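Taurine dioxygenase (PDB 5VN6) probably catalyses the iron-dependent oxygenation of taurine, releasing its sulfur as sulfite. Local coordinates at residues A[212-217]-A[223-228]. Sequence-based numbering, arbitrary orientation.
Sequences NFHTPA and QDANPG
Phe213 and His214 present neighbouring rings to the short, weakly bonded helical turn around Asp224 and Ala225. The Phe213 ring approaches obliquely with its far end: Phe213 CE2 lies 3.5 Å from the backbone oxygen Asp224 O and also nears Ala225 CA, while CZ reaches toward Gly228 C. Across this contact the phenyl ring meets backbone atoms. His214 adds a smaller touch, its CD2 standing 3.5 Å from the methyl carbon Ala225 CB, with NE2 of the same imidazole slightly farther off. The CB of Phe213 already points at the helical turn, and a chi1 of -179° carries the ring on, away from its own backbone N.

Gly228 N donates to Gln223 O at 3.2 Å, closing the chain back on the helical turn past the cis peptide before Pro227. On the loop side, which follows strand 207-210 at the surface and away from the magnesium site, an inverse gamma turn is centred on His214, with a weak bond from Thr215 N to Phe213 O, an oxygen that also accepts from Arg218. Leu156 and, from helix 228-237, Ala229 and Leu232 pack on Phe213, whereas Val219 touches both His214 and Ala225. The Asp224 carboxylate turns to Arg220 in a salt bridge. Non-directional van der Waals packing therefore joins loop and turn, with a phenyl carbon set against a carbonyl oxygen, while directional bonds brace the turn and its approach.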
ATOM      1  N   ASN A 212       4.958  -3.167 -29.305  1.00 32.61           N
ATOM      2  CA  ASN A 212       4.164  -3.757 -30.380  1.00 33.82           C
ATOM      3  C   ASN A 212       2.679  -3.460 -30.198  1.00 40.67           C
ATOM      4  O   ASN A 212       1.823  -4.270 -30.571  1.00 38.12           O
ATOM      5  CB  ASN A 212       4.418  -5.270 -30.486  1.00 38.82           C
ATOM      6  CG  ASN A 212       4.064  -6.031 -29.198  1.00 40.09           C
ATOM      7  OD1 ASN A 212       3.788  -5.432 -28.132  1.00 38.00           O
ATOM      8  ND2 ASN A 212       4.056  -7.363 -29.296  1.00 38.31           N
ATOM      9  N   PHE A 213       2.372  -2.285 -29.634  1.00 34.66           N
ATOM     10  CA  PHE A 213       0.999  -1.852 -29.401  1.00 34.88           C
ATOM     11  C   PHE A 213       0.331  -1.340 -30.672  1.00 37.21           C
ATOM     12  O   PHE A 213      -0.858  -1.595 -30.899  1.00 34.06           O
ATOM     13  CB  PHE A 213       0.993  -0.760 -28.326  1.00 29.27           C
ATOM     14  CG  PHE A 213      -0.375  -0.239 -27.983  1.00 32.76           C
ATOM     15  CD1 PHE A 213      -1.098  -0.788 -26.927  1.00 26.25           C
ATOM     16  CD2 PHE A 213      -0.946   0.801 -28.729  1.00 35.93           C
ATOM     17  CE1 PHE A 213      -2.360  -0.319 -26.615  1.00 35.17           C
ATOM     18  CE2 PHE A 213      -2.211   1.280 -28.426  1.00 35.43           C
ATOM     19  CZ  PHE A 213      -2.923   0.720 -27.358  1.00 37.89           C
ATOM     20  N   HIS A 214       1.066  -0.589 -31.494  1.00 35.37           N
ATOM     21  CA  HIS A 214       0.470   0.129 -32.614  1.00 38.19           C
ATOM     22  C   HIS A 214       0.100  -0.840 -33.741  1.00 40.36           C
ATOM     23  O   HIS A 214       0.911  -1.104 -34.634  1.00 46.40           O
ATOM     24  CB  HIS A 214       1.444   1.217 -33.074  1.00 43.19           C
ATOM     25  CG  HIS A 214       0.831   2.289 -33.922  1.00 43.75           C
ATOM     26  ND1 HIS A 214      -0.024   2.017 -34.967  1.00 45.79           N
ATOM     27  CD2 HIS A 214       1.037   3.628 -33.945  1.00 40.30           C
ATOM     28  CE1 HIS A 214      -0.361   3.148 -35.566  1.00 45.37           C
ATOM     29  NE2 HIS A 214       0.271   4.141 -34.966  1.00 42.88           N
ATOM     30  N   THR A 215      -1.102  -1.402 -33.683  1.00 45.19           N
ATOM     31  CA  THR A 215      -1.649  -2.338 -34.653  1.00 46.13           C
ATOM     32  C   THR A 215      -3.018  -1.846 -35.093  1.00 46.34           C
ATOM     33  O   THR A 215      -3.667  -1.077 -34.375  1.00 43.23           O
ATOM     34  CB  THR A 215      -1.794  -3.750 -34.055  1.00 46.45           C
ATOM     35  OG1 THR A 215      -2.769  -3.719 -33.002  1.00 39.37           O
ATOM     36  CG2 THR A 215      -0.457  -4.265 -33.501  1.00 44.80           C
ATOM     37  N   PRO A 216      -3.496  -2.277 -36.266  1.00 44.40           N
ATOM     38  CA  PRO A 216      -4.835  -1.845 -36.706  1.00 45.44           C
ATOM     39  C   PRO A 216      -5.953  -2.238 -35.753  1.00 42.13           C
ATOM     40  O   PRO A 216      -6.997  -1.575 -35.737  1.00 41.71           O
ATOM     41  CB  PRO A 216      -4.998  -2.541 -38.064  1.00 51.09           C
ATOM     42  CG  PRO A 216      -3.598  -2.768 -38.543  1.00 50.54           C
ATOM     43  CD  PRO A 216      -2.812  -3.080 -37.294  1.00 48.37           C
ATOM     44  N   ALA A 217      -5.768  -3.290 -34.954  1.00 43.03           N
ATOM     45  CA  ALA A 217      -6.790  -3.690 -34.000  1.00 45.46           C
ATOM     46  C   ALA A 217      -6.910  -2.687 -32.864  1.00 47.03           C
ATOM     47  O   ALA A 217      -8.002  -2.494 -32.317  1.00 45.67           O
ATOM     48  CB  ALA A 217      -6.475  -5.081 -33.455  1.00 47.59           C
ATOM     49  N   GLN A 223      -4.254   9.535 -31.493  1.00 33.28           N
ATOM     50  CA  GLN A 223      -4.360   9.594 -30.038  1.00 29.63           C
ATOM     51  C   GLN A 223      -4.635   8.221 -29.418  1.00 33.88           C
ATOM     52  O   GLN A 223      -4.342   8.034 -28.230  1.00 28.80           O
ATOM     53  CB  GLN A 223      -5.409  10.624 -29.577  1.00 39.22           C
ATOM     54  CG  GLN A 223      -6.848  10.382 -29.952  1.00 37.24           C
ATOM     55  CD  GLN A 223      -7.808  11.214 -29.085  1.00 44.21           C
ATOM     56  OE1 GLN A 223      -8.663  10.666 -28.398  1.00 35.99           O
ATOM     57  NE2 GLN A 223      -7.671  12.533 -29.133  1.00 37.15           N
ATOM     58  N   ASP A 224      -5.165   7.255 -30.187  1.00 29.12           N
ATOM     59  CA  ASP A 224      -5.254   5.870 -29.704  1.00 29.68           C
ATOM     60  C   ASP A 224      -3.863   5.287 -29.404  1.00 38.10           C
ATOM     61  O   ASP A 224      -3.704   4.470 -28.488  1.00 37.19           O
ATOM     62  CB  ASP A 224      -5.955   4.977 -30.742  1.00 31.41           C
ATOM     63  CG  ASP A 224      -7.404   5.336 -30.962  1.00 39.25           C
ATOM     64  OD1 ASP A 224      -8.056   5.850 -30.013  1.00 37.55           O
ATOM     65  OD2 ASP A 224      -7.888   5.100 -32.094  1.00 38.69           O
ATOM     66  N   ALA A 225      -2.850   5.657 -30.194  1.00 33.85           N
ATOM     67  CA  ALA A 225      -1.509   5.113 -29.960  1.00 34.23           C
ATOM     68  C   ALA A 225      -0.780   5.896 -28.870  1.00 32.39           C
ATOM     69  O   ALA A 225      -0.157   5.312 -27.976  1.00 32.29           O
ATOM     70  CB  ALA A 225      -0.696   5.117 -31.263  1.00 31.90           C
ATOM     71  N   ASN A 226      -0.848   7.207 -28.929  1.00 29.92           N
ATOM     72  CA  ASN A 226      -0.136   8.048 -27.980  1.00 32.57           C
ATOM     73  C   ASN A 226      -1.042   9.232 -27.675  1.00 33.51           C
ATOM     74  O   ASN A 226      -1.301  10.048 -28.568  1.00 36.55           O
ATOM     75  CB  ASN A 226       1.224   8.479 -28.559  1.00 34.15           C
ATOM     76  CG  ASN A 226       2.276   8.737 -27.469  1.00 43.51           C
ATOM     77  OD1 ASN A 226       1.947   8.803 -26.277  1.00 43.71           O
ATOM     78  ND2 ASN A 226       3.543   8.891 -27.877  1.00 38.68           N
ATOM     79  N   PRO A 227      -1.548   9.383 -26.439  1.00 28.39           N
ATOM     80  CA  PRO A 227      -1.213   8.756 -25.157  1.00 25.58           C
ATOM     81  C   PRO A 227      -1.814   7.373 -24.874  1.00 26.51           C
ATOM     82  O   PRO A 227      -1.568   6.847 -23.785  1.00 33.80           O
ATOM     83  CB  PRO A 227      -1.804   9.753 -24.140  1.00 29.91           C
ATOM     84  CG  PRO A 227      -3.069  10.260 -24.834  1.00 26.95           C
ATOM     85  CD  PRO A 227      -2.708  10.302 -26.320  1.00 31.23           C
ATOM     86  N   GLY A 228      -2.558   6.802 -25.820  1.00 28.40           N
ATOM     87  CA  GLY A 228      -3.338   5.608 -25.522  1.00 30.12           C
ATOM     88  C   GLY A 228      -2.502   4.468 -24.984  1.00 32.39           C
ATOM     89  O   GLY A 228      -2.855   3.849 -23.982  1.00 25.04           O
TER